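Local coordinates for austinol synthesis protein H (PDB 5X9K) that takes part in the biosynthesis of the fungal meroterpenoids austinol and dehydroaustinol, as a homodimeric member of the trt14 isomerase family, at residues 104-116 with 125-137. Numbering follows the deposited sequence.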
loop_
_atom_site.group_PDB
_atom_site.type_symbol
_atom_site.label_atom_id
_atom_site.label_comp_id
_atom_site.label_asym_id
_atom_site.label_seq_id
_atom_site.Cartn_x
_atom_site.Cartn_y
_atom_site.Cartn_z
ATOM N N GLU A 104 -10.788 -14.330 4.426
ATOM C CA GLU A 104 -11.421 -15.466 3.755
ATOM C C GLU A 104 -12.841 -15.154 3.302
ATOM O O GLU A 104 -13.163 -15.432 2.135
ATOM C CB GLU A 104 -11.361 -16.698 4.668
ATOM C CG GLU A 104 -11.877 -17.999 4.003
ATOM C CD GLU A 104 -11.650 -19.224 4.878
ATOM O OE1 GLU A 104 -10.982 -19.078 5.919
ATOM O OE2 GLU A 104 -12.139 -20.325 4.527
ATOM N N PRO A 105 -13.725 -14.578 4.138
ATOM C CA PRO A 105 -15.065 -14.224 3.644
ATOM C C PRO A 105 -15.047 -13.365 2.394
ATOM O O PRO A 105 -15.803 -13.633 1.455
ATOM C CB PRO A 105 -15.671 -13.458 4.828
ATOM C CG PRO A 105 -15.023 -14.037 6.004
ATOM C CD PRO A 105 -13.613 -14.345 5.592
ATOM N N ALA A 106 -14.213 -12.321 2.369
ATOM C CA ALA A 106 -14.141 -11.410 1.232
ATOM C C ALA A 106 -13.341 -11.950 0.046
ATOM O O ALA A 106 -13.313 -11.291 -0.998
ATOM C CB ALA A 106 -13.515 -10.087 1.673
ATOM N N ARG A 107 -12.657 -13.082 0.194
ATOM C CA ARG A 107 -11.798 -13.646 -0.856
ATOM C C ARG A 107 -10.642 -12.701 -1.190
ATOM O O ARG A 107 -10.294 -12.512 -2.354
ATOM C CB ARG A 107 -12.602 -13.986 -2.120
ATOM C CG ARG A 107 -13.844 -14.836 -1.835
ATOM C CD ARG A 107 -14.491 -15.364 -3.121
ATOM N NE ARG A 107 -14.794 -14.290 -4.047
ATOM C CZ ARG A 107 -15.830 -13.467 -3.915
ATOM N NH1 ARG A 107 -16.674 -13.623 -2.906
ATOM N NH2 ARG A 107 -16.030 -12.503 -4.794
ATOM N N LYS A 108 -10.042 -12.105 -0.158
ATOM C CA LYS A 108 -8.988 -11.110 -0.335
ATOM C C LYS A 108 -7.699 -11.552 0.345
ATOM O O LYS A 108 -7.709 -12.075 1.468
ATOM C CB LYS A 108 -9.433 -9.744 0.202
ATOM C CG LYS A 108 -10.496 -9.083 -0.667
ATOM C CD LYS A 108 -10.844 -7.675 -0.175
ATOM C CE LYS A 108 -12.192 -7.214 -0.716
ATOM N NZ LYS A 108 -12.098 -5.913 -1.433
ATOM N N VAL A 109 -6.589 -11.349 -0.356
ATOM C CA VAL A 109 -5.260 -11.651 0.145
ATOM C C VAL A 109 -4.452 -10.371 0.067
ATOM O O VAL A 109 -4.377 -9.748 -1.000
ATOM C CB VAL A 109 -4.573 -12.759 -0.664
ATOM C CG1 VAL A 109 -3.176 -12.973 -0.140
ATOM C CG2 VAL A 109 -5.411 -14.080 -0.644
ATOM N N VAL A 110 -3.850 -9.983 1.182
ATOM C CA VAL A 110 -3.039 -8.770 1.263
ATOM C C VAL A 110 -1.580 -9.180 1.383
ATOM O O VAL A 110 -1.227 -9.988 2.255
ATOM C CB VAL A 110 -3.451 -7.885 2.450
ATOM C CG1 VAL A 110 -2.626 -6.593 2.440
ATOM C CG2 VAL A 110 -4.926 -7.546 2.358
ATOM N N LEU A 111 -0.728 -8.613 0.523
ATOM C CA LEU A 111 0.673 -9.007 0.448
ATOM C C LEU A 111 1.568 -7.782 0.429
ATOM O O LEU A 111 1.300 -6.826 -0.301
ATOM C CB LEU A 111 0.952 -9.827 -0.807
ATOM C CG LEU A 111 0.194 -11.146 -0.940
ATOM C CD1 LEU A 111 0.339 -11.704 -2.340
ATOM C CD2 LEU A 111 0.720 -12.141 0.092
ATOM N N HIS A 112 2.642 -7.831 1.215
ATOM C CA HIS A 112 3.718 -6.854 1.112
ATOM C C HIS A 112 4.745 -7.414 0.126
ATOM O O HIS A 112 5.444 -8.390 0.426
ATOM C CB HIS A 112 4.308 -6.575 2.495
ATOM C CG HIS A 112 5.302 -5.465 2.509
ATOM N ND1 HIS A 112 6.081 -5.182 3.609
ATOM C CD2 HIS A 112 5.638 -4.558 1.561
ATOM C CE1 HIS A 112 6.869 -4.162 3.331
ATOM N NE2 HIS A 112 6.617 -3.761 2.096
ATOM N N ILE A 113 4.827 -6.799 -1.058
ATOM C CA ILE A 113 5.544 -7.333 -2.211
ATOM C C ILE A 113 6.802 -6.519 -2.477
ATOM O O ILE A 113 6.783 -5.285 -2.392
ATOM C CB ILE A 113 4.636 -7.305 -3.454
ATOM C CG1 ILE A 113 3.438 -8.226 -3.256
ATOM C CG2 ILE A 113 5.428 -7.654 -4.731
ATOM C CD1 ILE A 113 3.790 -9.654 -3.410
ATOM N N GLU A 114 7.873 -7.212 -2.864
ATOM C CA GLU A 114 9.079 -6.599 -3.417
ATOM C C GLU A 114 9.194 -6.971 -4.888
ATOM O O GLU A 114 9.053 -8.141 -5.250
ATOM C CB GLU A 114 10.319 -7.085 -2.666
ATOM C CG GLU A 114 10.460 -6.537 -1.261
ATOM C CD GLU A 114 11.674 -7.113 -0.560
ATOM O OE1 GLU A 114 12.058 -8.255 -0.895
ATOM O OE2 GLU A 114 12.244 -6.417 0.310
ATOM N N GLY A 115 9.439 -5.969 -5.741
ATOM C CA GLY A 115 9.757 -6.192 -7.141
ATOM C C GLY A 115 11.202 -5.800 -7.409
ATOM O O GLY A 115 11.637 -4.719 -7.020
ATOM N N LYS A 116 11.950 -6.710 -8.039
ATOM C CA LYS A 116 13.360 -6.472 -8.335
ATOM C C LYS A 116 13.691 -7.055 -9.697
ATOM O O LYS A 116 13.227 -8.141 -10.043
ATOM C CB LYS A 116 14.289 -7.090 -7.269
ATOM C CG LYS A 116 13.928 -6.725 -5.834
ATOM C CD LYS A 116 14.824 -7.435 -4.826
ATOM C CE LYS A 116 14.488 -6.999 -3.403
ATOM N NZ LYS A 116 15.353 -7.686 -2.411
ATOM N N GLU A 125 14.535 -1.840 -7.976
ATOM C CA GLU A 125 14.057 -2.501 -6.773
ATOM C C GLU A 125 12.997 -1.613 -6.145
ATOM O O GLU A 125 13.278 -0.478 -5.750
ATOM C CB GLU A 125 15.195 -2.776 -5.787
ATOM C CG GLU A 125 16.349 -3.558 -6.418
ATOM C CD GLU A 125 17.328 -4.092 -5.389
ATOM O OE1 GLU A 125 17.167 -3.785 -4.187
ATOM O OE2 GLU A 125 18.260 -4.819 -5.788
ATOM N N THR A 126 11.777 -2.129 -6.054
ATOM C CA THR A 126 10.657 -1.364 -5.549
ATOM C C THR A 126 9.851 -2.275 -4.634
ATOM O O THR A 126 10.210 -3.437 -4.416
ATOM C CB THR A 126 9.834 -0.804 -6.713
ATOM O OG1 THR A 126 8.973 0.242 -6.243
ATOM C CG2 THR A 126 9.026 -1.924 -7.411
ATOM N N GLU A 127 8.783 -1.736 -4.060
ATOM C CA GLU A 127 7.878 -2.544 -3.255
ATOM C C GLU A 127 6.454 -2.030 -3.393
ATOM O O GLU A 127 6.210 -0.935 -3.899
ATOM C CB GLU A 127 8.290 -2.565 -1.788
ATOM C CG GLU A 127 8.491 -1.194 -1.209
ATOM C CD GLU A 127 9.113 -1.239 0.164
ATOM O OE1 GLU A 127 8.515 -1.862 1.071
ATOM O OE2 GLU A 127 10.203 -0.641 0.328
ATOM N N TYR A 128 5.507 -2.848 -2.920
ATOM C CA TYR A 128 4.087 -2.546 -3.030
ATOM C C TYR A 128 3.338 -3.216 -1.891
ATOM O O TYR A 128 3.830 -4.155 -1.265
ATOM C CB TYR A 128 3.452 -3.065 -4.333
ATOM C CG TYR A 128 4.299 -3.081 -5.575
ATOM C CD1 TYR A 128 4.051 -2.181 -6.620
ATOM C CD2 TYR A 128 5.314 -4.016 -5.735
ATOM C CE1 TYR A 128 4.809 -2.215 -7.771
ATOM C CE2 TYR A 128 6.070 -4.045 -6.874
ATOM C CZ TYR A 128 5.816 -3.153 -7.885
ATOM O OH TYR A 128 6.590 -3.210 -9.017
ATOM N N VAL A 129 2.119 -2.746 -1.657
ATOM C CA VAL A 129 1.087 -3.548 -1.016
ATOM C C VAL A 129 0.113 -3.957 -2.113
ATOM O O VAL A 129 -0.423 -3.101 -2.827
ATOM C CB VAL A 129 0.380 -2.788 0.114
ATOM C CG1 VAL A 129 -0.711 -3.661 0.743
ATOM C CG2 VAL A 129 1.399 -2.360 1.187
ATOM N N TYR A 130 -0.075 -5.259 -2.284
ATOM C CA TYR A 130 -1.117 -5.764 -3.160
ATOM C C TYR A 130 -2.291 -6.188 -2.299
ATOM O O TYR A 130 -2.107 -6.855 -1.278
ATOM C CB TYR A 130 -0.636 -6.975 -3.970
ATOM C CG TYR A 130 0.171 -6.685 -5.217
ATOM C CD1 TYR A 130 0.598 -5.398 -5.533
ATOM C CD2 TYR A 130 0.480 -7.717 -6.103
ATOM C CE1 TYR A 130 1.321 -5.155 -6.705
ATOM C CE2 TYR A 130 1.197 -7.491 -7.240
ATOM C CZ TYR A 130 1.615 -6.222 -7.548
ATOM O OH TYR A 130 2.324 -6.026 -8.706
ATOM N N ILE A 131 -3.499 -5.832 -2.717
ATOM C CA ILE A 131 -4.719 -6.442 -2.171
ATOM C C ILE A 131 -5.431 -7.134 -3.325
ATOM O O ILE A 131 -5.957 -6.467 -4.223
ATOM C CB ILE A 131 -5.639 -5.420 -1.493
ATOM C CG1 ILE A 131 -4.916 -4.742 -0.326
ATOM C CG2 ILE A 131 -6.900 -6.113 -0.997
ATOM C CD1 ILE A 131 -5.695 -3.602 0.312
ATOM N N LEU A 132 -5.471 -8.466 -3.296
ATOM C CA LEU A 132 -6.015 -9.256 -4.397
ATOM C C LEU A 132 -7.328 -9.883 -3.954
ATOM O O LEU A 132 -7.360 -10.609 -2.952
ATOM C CB LEU A 132 -5.025 -10.336 -4.831
ATOM C CG LEU A 132 -3.613 -9.811 -5.146
ATOM C CD1 LEU A 132 -2.670 -10.937 -5.516
ATOM C CD2 LEU A 132 -3.675 -8.782 -6.255
ATOM N N GLN A 133 -8.402 -9.590 -4.695
ATOM C CA GLN A 133 -9.701 -10.234 -4.507
ATOM C C GLN A 133 -9.845 -11.340 -5.544
ATOM O O GLN A 133 -9.745 -11.079 -6.745
ATOM C CB GLN A 133 -10.847 -9.233 -4.655
ATOM C CG GLN A 133 -12.260 -9.789 -4.342
ATOM C CD GLN A 133 -13.339 -8.723 -4.498
ATOM O OE1 GLN A 133 -13.239 -7.649 -3.923
ATOM N NE2 GLN A 133 -14.361 -9.010 -5.305
ATOM N N ILE A 134 -10.101 -12.561 -5.082
ATOM C CA ILE A 134 -10.218 -13.720 -5.962
ATOM C C ILE A 134 -11.692 -13.938 -6.287
ATOM O O ILE A 134 -12.573 -13.598 -5.489
ATOM C CB ILE A 134 -9.586 -14.957 -5.295
ATOM C CG1 ILE A 134 -8.170 -14.640 -4.796
ATOM C CG2 ILE A 134 -9.585 -16.161 -6.234
ATOM C CD1 ILE A 134 -7.290 -14.045 -5.869
ATOM N N ASN A 135 -11.977 -14.481 -7.475
ATOM C CA ASN A 135 -13.372 -14.736 -7.825
ATOM C C ASN A 135 -13.939 -15.875 -6.973
ATOM O O ASN A 135 -13.226 -16.544 -6.221
ATOM C CB ASN A 135 -13.539 -15.033 -9.324
ATOM C CG ASN A 135 -12.722 -16.222 -9.812
ATOM O OD1 ASN A 135 -12.008 -16.866 -9.054
ATOM N ND2 ASN A 135 -12.834 -16.513 -11.109
ATOM N N GLU A 136 -15.259 -16.078 -7.083
ATOM C CA GLU A 136 -15.912 -17.096 -6.255
ATOM C C GLU A 136 -15.358 -18.482 -6.543
ATOM O O GLU A 136 -15.207 -19.300 -5.630
ATOM C CB GLU A 136 -17.427 -17.069 -6.478
ATOM C CG GLU A 136 -18.073 -15.733 -6.119
ATOM C CD GLU A 136 -19.553 -15.669 -6.476
ATOM O OE1 GLU A 136 -20.109 -16.701 -6.904
ATOM O OE2 GLU A 136 -20.159 -14.585 -6.328
ATOM N N GLU A 137 -15.037 -18.761 -7.809
ATOM C CA GLU A 137 -14.479 -20.054 -8.194
ATOM C C GLU A 137 -13.085 -20.289 -7.638
ATOM O O GLU A 137 -12.615 -21.427 -7.671
ATOM C CB GLU A 137 -14.419 -20.184 -9.720
ATOM C CG GLU A 137 -15.733 -19.976 -10.426
ATOM C CD GLU A 137 -15.889 -18.563 -10.930
ATOM O OE1 GLU A 137 -15.834 -18.357 -12.163
ATOM O OE2 GLU A 137 -16.049 -17.655 -10.091
#
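His112 and Glu127 illustrate how an antiparallel hairpin can join side chains across its strands on a diagonal. The imidazole NE2 donates to Glu127 OE1 at 2.9 Å, reaching it nearly along its C-O axis; OE1 lies at the ring edge, close to its plane, with ring and carboxylate planes 18° apart. CG of His112 stands anti to the backbone N (chi1 -173°), which carries the ring along the strand to its acceptor. Phe61 and Phe145 of the second subunit set their rings edge-to-face with the imidazole, and Ser63 N of that subunit binds Glu127 OE2, so the pair is held at the dimer interface. On the same face, Val110 CG2 lies alongside Ile131 CG1 at 3.9 Å. On the other face, Ile113 CG1 sits over the ring of Tyr130, 4.1 Å from CG, while its CG2 branch touches Tyr128 CD2. At the far end, Arg107 NE donates to Ile134 O at 2.7 Å, tilted from the carbonyl plane, with Glu136 CG over one guanidinium face; NH2 pairs with Glu142. The strands belong to hairpin 108-119/122-134 in the middle of a mixed sheet: strands 87-94 and 101-103 border the first, strand 141-148 the second, and helix 26-38 packs against Leu132 and Ile134.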